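Local coordinates for protein lactate dehydrogenase, adjacent gene encodes predicted malate dehydrogenase (Cryptosporidium parvum, PDB 4ND3) that probably catalyses the NAD-dependent interconversion of (S)-lactate and pyruvate, as an L-lactate dehydrogenase of the LDH/MDH superfamily, at residues Ala8-Gly13 with Asp74-Thr79; Asp30-Asp35 with Ile62-Tyr67; Ala80-Arg85 with Ala98-Ser103. One frame throughout, in Å; residues are numbered along the deposited sequence.

Contact 1 (Ala8-Gly13 with Asp74-Thr79); sequences AVIGSG and DVVIIT. With NAD (nicotinamide-adenine-dinucleotide), chain C.
A8 and I10 of strand 8-10 trade backbone hydrogen bonds with the parallel strand 75-78 and with T79 just beyond it. A8 N to V75 O, I77 N to A8 O, I10 N to I77 O and T79 N to I10 O are each 2.8 Å. The two strand axes are turned 19° against each other. Between these bonds the CA hydrogens of V76 and V9 point at A8 O and I77 O.

Past the strand ends a side chain takes over. T79 OG1 donates to G11 O at 2.7 Å. The hydroxyl stands above the carbonyl plane and is not on a lone pair. A chi1 of 82° sets OG1 between the backbone N and the carbonyl carbon of T79, within reach of the G11 loop. G11 has a positive phi, which suits glycine, and T79 OG1 occupies the place where a side chain of G11 would point. A water donates to T79 OG1 at 2.6 Å. It is also placed to donate to NAD O2N at 2.8 Å, though it has more acceptors in reach than protons, and it takes a weak bond from G13 N. The water probably links the glycine-rich loop to the pyrophosphate, as in many Rossmann-fold enzymes. G13 CA passes 3.3 Å from NAD O5B, consistent with the predicted GxGxxG role of G11 and G13.

Apolar packing is lighter. I10 CG1 meets V76 CG1 at 3.7 Å, and the two side chains cross obliquely. A8 CB and V76 CG2 meet more loosely on the same face. V9 and I77 lie on the other face.

The pair forms the centre of the parallel sheet. Strand 30-34 flanks 8-10, and strand 116-119 flanks 75-78. Helix 94-111 packs on I10, V76 and I78, while helix 234-248 touches V75.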
# COMPACT_ATOMS: atom_id res chain seq x y z
N ALA A 8 -10.35 12.69 -15.16
CA ALA A 8 -10.74 14.10 -15.18
C ALA A 8 -11.71 14.36 -14.05
O ALA A 8 -12.74 13.69 -13.95
CB ALA A 8 -11.37 14.46 -16.51
N VAL A 9 -11.38 15.32 -13.20
CA VAL A 9 -12.26 15.73 -12.12
C VAL A 9 -12.87 17.09 -12.47
O VAL A 9 -12.17 18.11 -12.51
CB VAL A 9 -11.49 15.82 -10.78
CG1 VAL A 9 -12.44 16.18 -9.66
CG2 VAL A 9 -10.79 14.50 -10.49
N ILE A 10 -14.18 17.10 -12.72
CA ILE A 10 -14.88 18.31 -13.12
C ILE A 10 -15.48 18.97 -11.89
O ILE A 10 -16.52 18.53 -11.37
CB ILE A 10 -15.99 18.03 -14.16
CG1 ILE A 10 -15.50 17.07 -15.25
CG2 ILE A 10 -16.48 19.34 -14.76
CD1 ILE A 10 -14.21 17.49 -15.93
N GLY A 11 -14.84 20.03 -11.43
CA GLY A 11 -15.18 20.67 -10.17
C GLY A 11 -14.07 20.36 -9.19
O GLY A 11 -13.89 19.21 -8.79
N SER A 12 -13.33 21.40 -8.81
CA SER A 12 -12.16 21.25 -7.96
C SER A 12 -12.39 21.90 -6.60
O SER A 12 -11.50 22.51 -6.03
CB SER A 12 -10.94 21.84 -8.65
OG SER A 12 -10.79 21.26 -9.94
N GLY A 13 -13.61 21.74 -6.09
CA GLY A 13 -13.93 22.19 -4.74
C GLY A 13 -13.49 21.17 -3.71
O GLY A 13 -12.48 20.49 -3.89
N ASP A 74 -9.99 8.52 -19.27
CA ASP A 74 -10.58 7.20 -19.08
C ASP A 74 -11.80 7.30 -18.18
O ASP A 74 -12.81 6.63 -18.41
CB ASP A 74 -9.57 6.24 -18.47
CG ASP A 74 -8.38 6.01 -19.36
OD1 ASP A 74 -8.57 5.51 -20.48
OD2 ASP A 74 -7.25 6.33 -18.94
N VAL A 75 -11.70 8.12 -17.14
CA VAL A 75 -12.78 8.31 -16.19
C VAL A 75 -13.03 9.80 -16.00
O VAL A 75 -12.09 10.58 -15.90
CB VAL A 75 -12.45 7.67 -14.82
CG1 VAL A 75 -13.60 7.87 -13.84
CG2 VAL A 75 -12.14 6.19 -14.98
N VAL A 76 -14.30 10.18 -15.95
CA VAL A 76 -14.69 11.54 -15.65
C VAL A 76 -15.52 11.52 -14.38
O VAL A 76 -16.54 10.83 -14.32
CB VAL A 76 -15.51 12.17 -16.80
CG1 VAL A 76 -16.03 13.55 -16.41
CG2 VAL A 76 -14.66 12.25 -18.06
N ILE A 77 -15.08 12.26 -13.37
CA ILE A 77 -15.81 12.37 -12.12
C ILE A 77 -16.35 13.80 -11.99
O ILE A 77 -15.58 14.76 -11.96
CB ILE A 77 -14.92 12.03 -10.90
CG1 ILE A 77 -14.25 10.66 -11.10
CG2 ILE A 77 -15.76 12.00 -9.64
CD1 ILE A 77 -13.28 10.28 -10.00
N ILE A 78 -17.68 13.92 -11.92
CA ILE A 78 -18.35 15.22 -11.90
C ILE A 78 -18.75 15.64 -10.49
O ILE A 78 -19.67 15.07 -9.90
CB ILE A 78 -19.62 15.21 -12.78
CG1 ILE A 78 -19.31 14.70 -14.18
CG2 ILE A 78 -20.24 16.61 -12.84
CD1 ILE A 78 -20.53 14.45 -15.04
N THR A 79 -18.05 16.64 -9.95
CA THR A 79 -18.37 17.19 -8.63
C THR A 79 -18.95 18.61 -8.72
O THR A 79 -19.30 19.20 -7.69
CB THR A 79 -17.11 17.23 -7.73
OG1 THR A 79 -16.33 18.39 -8.04
CG2 THR A 79 -16.27 15.98 -7.93
PA NAD C . -17.80 22.72 -3.47
O1A NAD C . -16.65 22.61 -2.50
O2A NAD C . -18.69 23.92 -3.44
O5B NAD C . -17.21 22.53 -4.94
C5B NAD C . -18.00 22.70 -6.11
C4B NAD C . -17.07 23.19 -7.20
O4B NAD C . -17.75 23.20 -8.45
C3B NAD C . -16.57 24.62 -6.96
O3B NAD C . -15.14 24.64 -6.87
C2B NAD C . -17.04 25.40 -8.17
O2B NAD C . -16.11 26.38 -8.63
C1B NAD C . -17.25 24.31 -9.20
N9A NAD C . -18.16 24.70 -10.30
C8A NAD C . -19.25 25.49 -10.22
N7A NAD C . -19.83 25.60 -11.44
C5A NAD C . -19.11 24.89 -12.32
C6A NAD C . -19.17 24.59 -13.76
N6A NAD C . -20.16 25.11 -14.53
N1A NAD C . -18.21 23.79 -14.27
C2A NAD C . -17.22 23.27 -13.51
N3A NAD C . -17.11 23.51 -12.20
C4A NAD C . -18.01 24.29 -11.55
O3 NAD C . -18.78 21.42 -3.39
PN NAD C . -18.37 19.98 -2.78
O1N NAD C . -18.40 20.07 -1.28
O2N NAD C . -17.13 19.46 -3.45
O5D NAD C . -19.61 19.11 -3.29
C5D NAD C . -19.80 18.93 -4.69
C4D NAD C . -21.17 18.32 -4.95
O4D NAD C . -21.19 16.97 -4.45
C3D NAD C . -22.31 19.05 -4.25
O3D NAD C . -23.41 19.17 -5.15
C2D NAD C . -22.68 18.15 -3.08
O2D NAD C . -24.04 18.26 -2.66
C1D NAD C . -22.38 16.78 -3.67
N1N NAD C . -22.17 15.68 -2.74
C2N NAD C . -22.61 14.48 -3.15
C3N NAD C . -22.47 13.34 -2.36
C7N NAD C . -22.98 12.01 -2.84
O7N NAD C . -23.09 11.10 -2.03
N7N NAD C . -23.29 11.80 -4.13
C4N NAD C . -21.84 13.46 -1.13
C5N NAD C . -21.38 14.71 -0.72
C6N NAD C . -21.56 15.81 -1.55
O HOH W 1 -15.61 19.57 -5.80

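Contact 2 (Asp30-Asp35 with Ile62-Tyr67); sequences DVVLFD and IGTNDY. With NAD (nicotinamide-adenine-dinucleotide), chain C.
F34 and Y67 stack face to face near the C-terminal ends of their segments. Their ring centroids are 4.1 Å apart and the planes are tilted by 24°. F34 CZ lies over the Y67 ring, 3.4 Å from Y67 CE1 and offset toward the rim. CG of F34 is anti to the backbone N (chi1 178°), which carries the ring out past T64 to the turn at N65 and D66. At the CD2/CE2 edge of the F34 ring, and near that ring's plane, lies NAD C2A, 3.8 Å from F34 CE2. Y67 also packs on I10 and on V104 of helix 94-111.

Smaller apolar contacts lie on the same face. V32 CG1 presses on T64 CG2 at 3.5 Å. V32 CG2 and I62 CG1 run side by side.

Backbone bonds join the two parallel strands: I62 N to V31 O, L33 N to I62 O, T64 N to L33 O and D35 N to T64 O. The L33 N to I62 O bond is 2.7 Å. G63 CA adds a CH contact to L33 O.

Among polar side chains, T64 OG1 accepts D66 N at 2.9 Å in an ST turn, and it is also bonded to D69. The CB of D35 points away from segment 62-67, and its carboxylate meets the coenzyme. D35 OD1 accepts NAD O2B at 2.7 Å, and D35 OD2 accepts NAD O3B at 2.8 Å.

Strands 30-34 and 61-64 belong to one beta-alpha-beta unit, and D35 follows directly after the first of them. S12 N also binds D35 OD2, and A37 N binds D35 OD1. Four donors on one carboxylate would favour its charged form. An acid gripping both ribose hydroxyls is consistent with a preference for NAD over NADP, whose 2'-phosphate it would probably repel.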
# COMPACT_ATOMS: atom_id res chain seq x y z
N ASP A 30 -3.15 9.63 -13.84
CA ASP A 30 -2.93 11.07 -13.90
C ASP A 30 -4.28 11.74 -13.69
O ASP A 30 -5.32 11.17 -14.00
CB ASP A 30 -2.35 11.50 -15.25
CG ASP A 30 -0.91 11.07 -15.42
OD1 ASP A 30 -0.22 10.78 -14.41
OD2 ASP A 30 -0.45 11.06 -16.57
N VAL A 31 -4.25 12.95 -13.14
CA VAL A 31 -5.46 13.68 -12.81
C VAL A 31 -5.48 15.04 -13.50
O VAL A 31 -4.48 15.76 -13.51
CB VAL A 31 -5.58 13.92 -11.29
CG1 VAL A 31 -6.83 14.73 -10.97
CG2 VAL A 31 -5.60 12.59 -10.55
N VAL A 32 -6.64 15.38 -14.07
CA VAL A 32 -6.90 16.73 -14.57
C VAL A 32 -7.99 17.35 -13.70
O VAL A 32 -9.14 16.92 -13.75
CB VAL A 32 -7.34 16.72 -16.04
CG1 VAL A 32 -7.70 18.12 -16.51
CG2 VAL A 32 -6.25 16.11 -16.91
N LEU A 33 -7.62 18.35 -12.90
CA LEU A 33 -8.58 19.11 -12.10
C LEU A 33 -9.15 20.26 -12.93
O LEU A 33 -8.42 21.21 -13.24
CB LEU A 33 -7.93 19.66 -10.83
CG LEU A 33 -7.85 18.74 -9.61
CD1 LEU A 33 -6.84 19.27 -8.61
CD2 LEU A 33 -9.22 18.60 -8.96
N PHE A 34 -10.43 20.17 -13.28
CA PHE A 34 -11.11 21.21 -14.05
C PHE A 34 -12.00 22.06 -13.14
O PHE A 34 -12.71 21.53 -12.29
CB PHE A 34 -11.96 20.58 -15.16
CG PHE A 34 -12.76 21.57 -15.98
CD1 PHE A 34 -12.29 22.00 -17.22
CD2 PHE A 34 -13.98 22.05 -15.54
CE1 PHE A 34 -13.02 22.90 -17.98
CE2 PHE A 34 -14.72 22.95 -16.29
CZ PHE A 34 -14.23 23.38 -17.52
N ASP A 35 -11.95 23.37 -13.33
CA ASP A 35 -12.88 24.28 -12.66
C ASP A 35 -13.00 25.60 -13.43
O ASP A 35 -12.07 25.99 -14.15
CB ASP A 35 -12.44 24.54 -11.22
CG ASP A 35 -13.60 24.85 -10.29
OD1 ASP A 35 -14.32 25.84 -10.54
OD2 ASP A 35 -13.80 24.09 -9.31
N ILE A 62 -2.66 18.18 -12.87
CA ILE A 62 -2.74 19.56 -13.38
C ILE A 62 -4.11 20.17 -13.16
O ILE A 62 -5.12 19.46 -13.07
CB ILE A 62 -2.39 19.65 -14.89
CG1 ILE A 62 -3.37 18.83 -15.74
CG2 ILE A 62 -0.96 19.20 -15.13
CD1 ILE A 62 -3.16 18.97 -17.23
N GLY A 63 -4.12 21.50 -13.08
CA GLY A 63 -5.35 22.29 -12.97
C GLY A 63 -5.61 23.02 -14.27
O GLY A 63 -4.68 23.51 -14.90
N THR A 64 -6.88 23.10 -14.65
CA THR A 64 -7.26 23.71 -15.92
C THR A 64 -8.65 24.33 -15.88
O THR A 64 -9.45 24.02 -14.99
CB THR A 64 -7.20 22.69 -17.08
OG1 THR A 64 -7.44 23.35 -18.33
CG2 THR A 64 -8.24 21.59 -16.89
N ASN A 65 -8.92 25.21 -16.84
CA ASN A 65 -10.27 25.72 -17.07
C ASN A 65 -10.72 25.42 -18.50
O ASN A 65 -11.70 25.99 -18.98
CB ASN A 65 -10.32 27.23 -16.81
CG ASN A 65 -9.41 28.03 -17.73
OD1 ASN A 65 -8.75 27.49 -18.61
ND2 ASN A 65 -9.38 29.34 -17.52
N ASP A 66 -10.01 24.50 -19.15
CA ASP A 66 -10.18 24.23 -20.57
C ASP A 66 -10.59 22.77 -20.78
O ASP A 66 -9.82 21.86 -20.49
CB ASP A 66 -8.85 24.53 -21.28
CG ASP A 66 -8.99 24.55 -22.79
OD1 ASP A 66 -8.05 25.05 -23.45
OD2 ASP A 66 -10.01 24.08 -23.32
N TYR A 67 -11.78 22.56 -21.32
CA TYR A 67 -12.28 21.20 -21.56
C TYR A 67 -11.38 20.39 -22.50
O TYR A 67 -11.39 19.16 -22.45
CB TYR A 67 -13.73 21.21 -22.06
CG TYR A 67 -14.75 21.20 -20.95
CD1 TYR A 67 -15.63 22.27 -20.76
CD2 TYR A 67 -14.84 20.12 -20.08
CE1 TYR A 67 -16.56 22.26 -19.74
CE2 TYR A 67 -15.77 20.09 -19.05
CZ TYR A 67 -16.63 21.16 -18.88
OH TYR A 67 -17.55 21.13 -17.86
PA NAD C . -17.80 22.72 -3.47
O1A NAD C . -16.65 22.61 -2.50
O2A NAD C . -18.69 23.92 -3.44
O5B NAD C . -17.21 22.53 -4.94
C5B NAD C . -18.00 22.70 -6.11
C4B NAD C . -17.07 23.19 -7.20
O4B NAD C . -17.75 23.20 -8.45
C3B NAD C . -16.57 24.62 -6.96
O3B NAD C . -15.14 24.64 -6.87
C2B NAD C . -17.04 25.40 -8.17
O2B NAD C . -16.11 26.38 -8.63
C1B NAD C . -17.25 24.31 -9.20
N9A NAD C . -18.16 24.70 -10.30
C8A NAD C . -19.25 25.49 -10.22
N7A NAD C . -19.83 25.60 -11.44
C5A NAD C . -19.11 24.89 -12.32
C6A NAD C . -19.17 24.59 -13.76
N6A NAD C . -20.16 25.11 -14.53
N1A NAD C . -18.21 23.79 -14.27
C2A NAD C . -17.22 23.27 -13.51
N3A NAD C . -17.11 23.51 -12.20
C4A NAD C . -18.01 24.29 -11.55
O3 NAD C . -18.78 21.42 -3.39
PN NAD C . -18.37 19.98 -2.78
O1N NAD C . -18.40 20.07 -1.28
O2N NAD C . -17.13 19.46 -3.45
O5D NAD C . -19.61 19.11 -3.29
C5D NAD C . -19.80 18.93 -4.69
C4D NAD C . -21.17 18.32 -4.95
O4D NAD C . -21.19 16.97 -4.45
C3D NAD C . -22.31 19.05 -4.25
O3D NAD C . -23.41 19.17 -5.15
C2D NAD C . -22.68 18.15 -3.08
O2D NAD C . -24.04 18.26 -2.66
C1D NAD C . -22.38 16.78 -3.67
N1N NAD C . -22.17 15.68 -2.74
C2N NAD C . -22.61 14.48 -3.15
C3N NAD C . -22.47 13.34 -2.36
C7N NAD C . -22.98 12.01 -2.84
O7N NAD C . -23.09 11.10 -2.03
N7N NAD C . -23.29 11.80 -4.13
C4N NAD C . -21.84 13.46 -1.13
C5N NAD C . -21.38 14.71 -0.72
C6N NAD C . -21.56 15.81 -1.55

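Contact 3 (Ala80-Arg85 with Ala98-Ser103); sequences ASIPGR and ARILDS. With NAD (nicotinamide-adenine-dinucleotide), chain C.
I100 turns its two branches apart to meet A80 and I82. Its chi1 of -70° places CG2 anti to the backbone N and CG1 beside it, and a chi2 of 170° stretches CD1 out straight. CG2 then touches A80 CB at 3.6 Å. CD1 reaches further along the loop and rests on the peptide between S81 and I82, with I100 CD1 3.5 Å from I82 N. In I82 a chi1 of 64° leaves CG2 anti to the carbonyl carbon, and I82 CG2 meets I100 CD1 at 3.8 Å, one side chain slanting over the other. No hydrogen bond links the two segments. The contact is apolar and almost wholly the work of I100. L101 adds a looser touch, CD1 against A80 O.

Segment 80-85 lies in the loop that follows strand 75-78 in the Rossmann fold. After it the chain passes R90, which binds the substrate, and enters helix 94-111. N97 of that helix fastens the loop by its amide: it binds both I82 N and S81 OG.

A80 and I100 also lie over the same face of the NAD adenine. A80 CB is 3.5 Å from NAD N3A, and I100 CG2 is 3.6 Å from the exocyclic NAD N6A. The two methyls thus form one apolar wall of the adenine pocket. The CB of S81 points away from segment 98-103. Its OG is 3.0 Å from NAD O3D in a hydrogen bond in which either hydroxyl could donate. S81 N makes a weak bond to NAD O4B at 3.4 Å. The loop therefore touches both riboses of the coenzyme. A80 O accepts from T121 OG1.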
# COMPACT_ATOMS: atom_id res chain seq x y z
N ALA A 80 -19.06 19.14 -9.93
CA ALA A 80 -19.42 20.55 -10.16
C ALA A 80 -20.79 20.88 -9.61
O ALA A 80 -21.75 20.16 -9.85
CB ALA A 80 -19.36 20.86 -11.65
N SER A 81 -20.88 21.99 -8.87
CA SER A 81 -22.10 22.36 -8.18
C SER A 81 -22.16 23.86 -7.87
O SER A 81 -21.12 24.51 -7.73
CB SER A 81 -22.22 21.57 -6.88
OG SER A 81 -23.34 21.99 -6.12
N ILE A 82 -23.38 24.38 -7.75
CA ILE A 82 -23.61 25.74 -7.27
C ILE A 82 -23.21 25.84 -5.79
O ILE A 82 -23.23 24.83 -5.08
CB ILE A 82 -25.08 26.20 -7.46
CG1 ILE A 82 -26.05 25.35 -6.63
CG2 ILE A 82 -25.46 26.15 -8.93
CD1 ILE A 82 -27.48 25.85 -6.67
N PRO A 83 -22.86 27.05 -5.32
CA PRO A 83 -22.32 27.16 -3.96
C PRO A 83 -23.37 27.02 -2.86
O PRO A 83 -24.56 27.17 -3.11
CB PRO A 83 -21.70 28.56 -3.94
CG PRO A 83 -22.42 29.32 -4.99
CD PRO A 83 -22.79 28.33 -6.05
N GLY A 84 -22.90 26.73 -1.65
CA GLY A 84 -23.75 26.66 -0.47
C GLY A 84 -24.30 25.27 -0.23
O GLY A 84 -24.70 24.58 -1.17
N ARG A 85 -24.29 24.85 1.03
CA ARG A 85 -24.88 23.56 1.42
C ARG A 85 -26.40 23.62 1.32
O ARG A 85 -27.00 24.68 1.46
CB ARG A 85 -24.47 23.17 2.85
CG ARG A 85 -24.79 24.20 3.93
CD ARG A 85 -24.96 23.56 5.30
NE ARG A 85 -26.18 22.76 5.39
CZ ARG A 85 -26.63 22.16 6.50
NH1 ARG A 85 -25.95 22.25 7.65
NH2 ARG A 85 -27.76 21.47 6.46
N ALA A 98 -28.53 21.06 -12.59
CA ALA A 98 -28.96 20.54 -13.89
C ALA A 98 -28.34 21.36 -15.03
O ALA A 98 -27.89 20.79 -16.03
CB ALA A 98 -30.48 20.56 -13.98
N ARG A 99 -28.31 22.68 -14.87
CA ARG A 99 -27.75 23.57 -15.89
C ARG A 99 -26.24 23.43 -15.98
O ARG A 99 -25.68 23.47 -17.07
CB ARG A 99 -28.13 25.03 -15.62
CG ARG A 99 -29.63 25.29 -15.59
CD ARG A 99 -30.27 25.28 -16.97
NE ARG A 99 -30.56 26.64 -17.44
CZ ARG A 99 -29.80 27.37 -18.26
NH1 ARG A 99 -28.66 26.91 -18.74
NH2 ARG A 99 -30.20 28.60 -18.59
N ILE A 100 -25.57 23.25 -14.84
CA ILE A 100 -24.14 22.97 -14.85
C ILE A 100 -23.85 21.70 -15.64
O ILE A 100 -22.97 21.69 -16.50
CB ILE A 100 -23.57 22.84 -13.42
CG1 ILE A 100 -23.56 24.21 -12.74
CG2 ILE A 100 -22.16 22.26 -13.45
CD1 ILE A 100 -23.23 24.17 -11.26
N LEU A 101 -24.59 20.63 -15.36
CA LEU A 101 -24.38 19.35 -16.04
C LEU A 101 -24.65 19.39 -17.54
O LEU A 101 -24.06 18.62 -18.30
CB LEU A 101 -25.20 18.22 -15.38
CG LEU A 101 -24.44 17.39 -14.35
CD1 LEU A 101 -23.78 18.26 -13.28
CD2 LEU A 101 -25.37 16.38 -13.70
N ASP A 102 -25.53 20.29 -17.98
CA ASP A 102 -25.71 20.55 -19.41
C ASP A 102 -24.38 20.95 -20.02
O ASP A 102 -23.97 20.42 -21.05
CB ASP A 102 -26.74 21.66 -19.67
CG ASP A 102 -28.16 21.26 -19.30
OD1 ASP A 102 -28.96 22.15 -18.94
OD2 ASP A 102 -28.48 20.05 -19.36
N SER A 103 -23.69 21.89 -19.37
CA SER A 103 -22.39 22.36 -19.83
C SER A 103 -21.33 21.25 -19.77
O SER A 103 -20.56 21.06 -20.71
CB SER A 103 -21.93 23.56 -18.99
OG SER A 103 -20.73 24.11 -19.50
PA NAD C . -17.80 22.72 -3.47
O1A NAD C . -16.65 22.61 -2.50
O2A NAD C . -18.69 23.92 -3.44
O5B NAD C . -17.21 22.53 -4.94
C5B NAD C . -18.00 22.70 -6.11
C4B NAD C . -17.07 23.19 -7.20
O4B NAD C . -17.75 23.20 -8.45
C3B NAD C . -16.57 24.62 -6.96
O3B NAD C . -15.14 24.64 -6.87
C2B NAD C . -17.04 25.40 -8.17
O2B NAD C . -16.11 26.38 -8.63
C1B NAD C . -17.25 24.31 -9.20
N9A NAD C . -18.16 24.70 -10.30
C8A NAD C . -19.25 25.49 -10.22
N7A NAD C . -19.83 25.60 -11.44
C5A NAD C . -19.11 24.89 -12.32
C6A NAD C . -19.17 24.59 -13.76
N6A NAD C . -20.16 25.11 -14.53
N1A NAD C . -18.21 23.79 -14.27
C2A NAD C . -17.22 23.27 -13.51
N3A NAD C . -17.11 23.51 -12.20
C4A NAD C . -18.01 24.29 -11.55
O3 NAD C . -18.78 21.42 -3.39
PN NAD C . -18.37 19.98 -2.78
O1N NAD C . -18.40 20.07 -1.28
O2N NAD C . -17.13 19.46 -3.45
O5D NAD C . -19.61 19.11 -3.29
C5D NAD C . -19.80 18.93 -4.69
C4D NAD C . -21.17 18.32 -4.95
O4D NAD C . -21.19 16.97 -4.45
C3D NAD C . -22.31 19.05 -4.25
O3D NAD C . -23.41 19.17 -5.15
C2D NAD C . -22.68 18.15 -3.08
O2D NAD C . -24.04 18.26 -2.66
C1D NAD C . -22.38 16.78 -3.67
N1N NAD C . -22.17 15.68 -2.74
C2N NAD C . -22.61 14.48 -3.15
C3N NAD C . -22.47 13.34 -2.36
C7N NAD C . -22.98 12.01 -2.84
O7N NAD C . -23.09 11.10 -2.03
N7N NAD C . -23.29 11.80 -4.13
C4N NAD C . -21.84 13.46 -1.13
C5N NAD C . -21.38 14.71 -0.72
C6N NAD C . -21.56 15.81 -1.55

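From the N terminus the chain lays down strand 6-10 and its glycine-rich turn, passes helix 14-26 and reaches strand 30-34. Contact 2 then closes the short loop over helix 40-55 by setting strand 61-64 beside 30-34, at the edge of the sheet. Contact 1 closes a longer loop that encloses contact 2, bringing strand 75-78 back beside 6-10. The two contacts meet where G11 and S12 bond to F34 and D35. Contact 3 opens right after T79 and follows in series; it closes the loop into helix 94-111, whose L101 packs on I78. All three lie in the NAD-binding domain and touch the coenzyme.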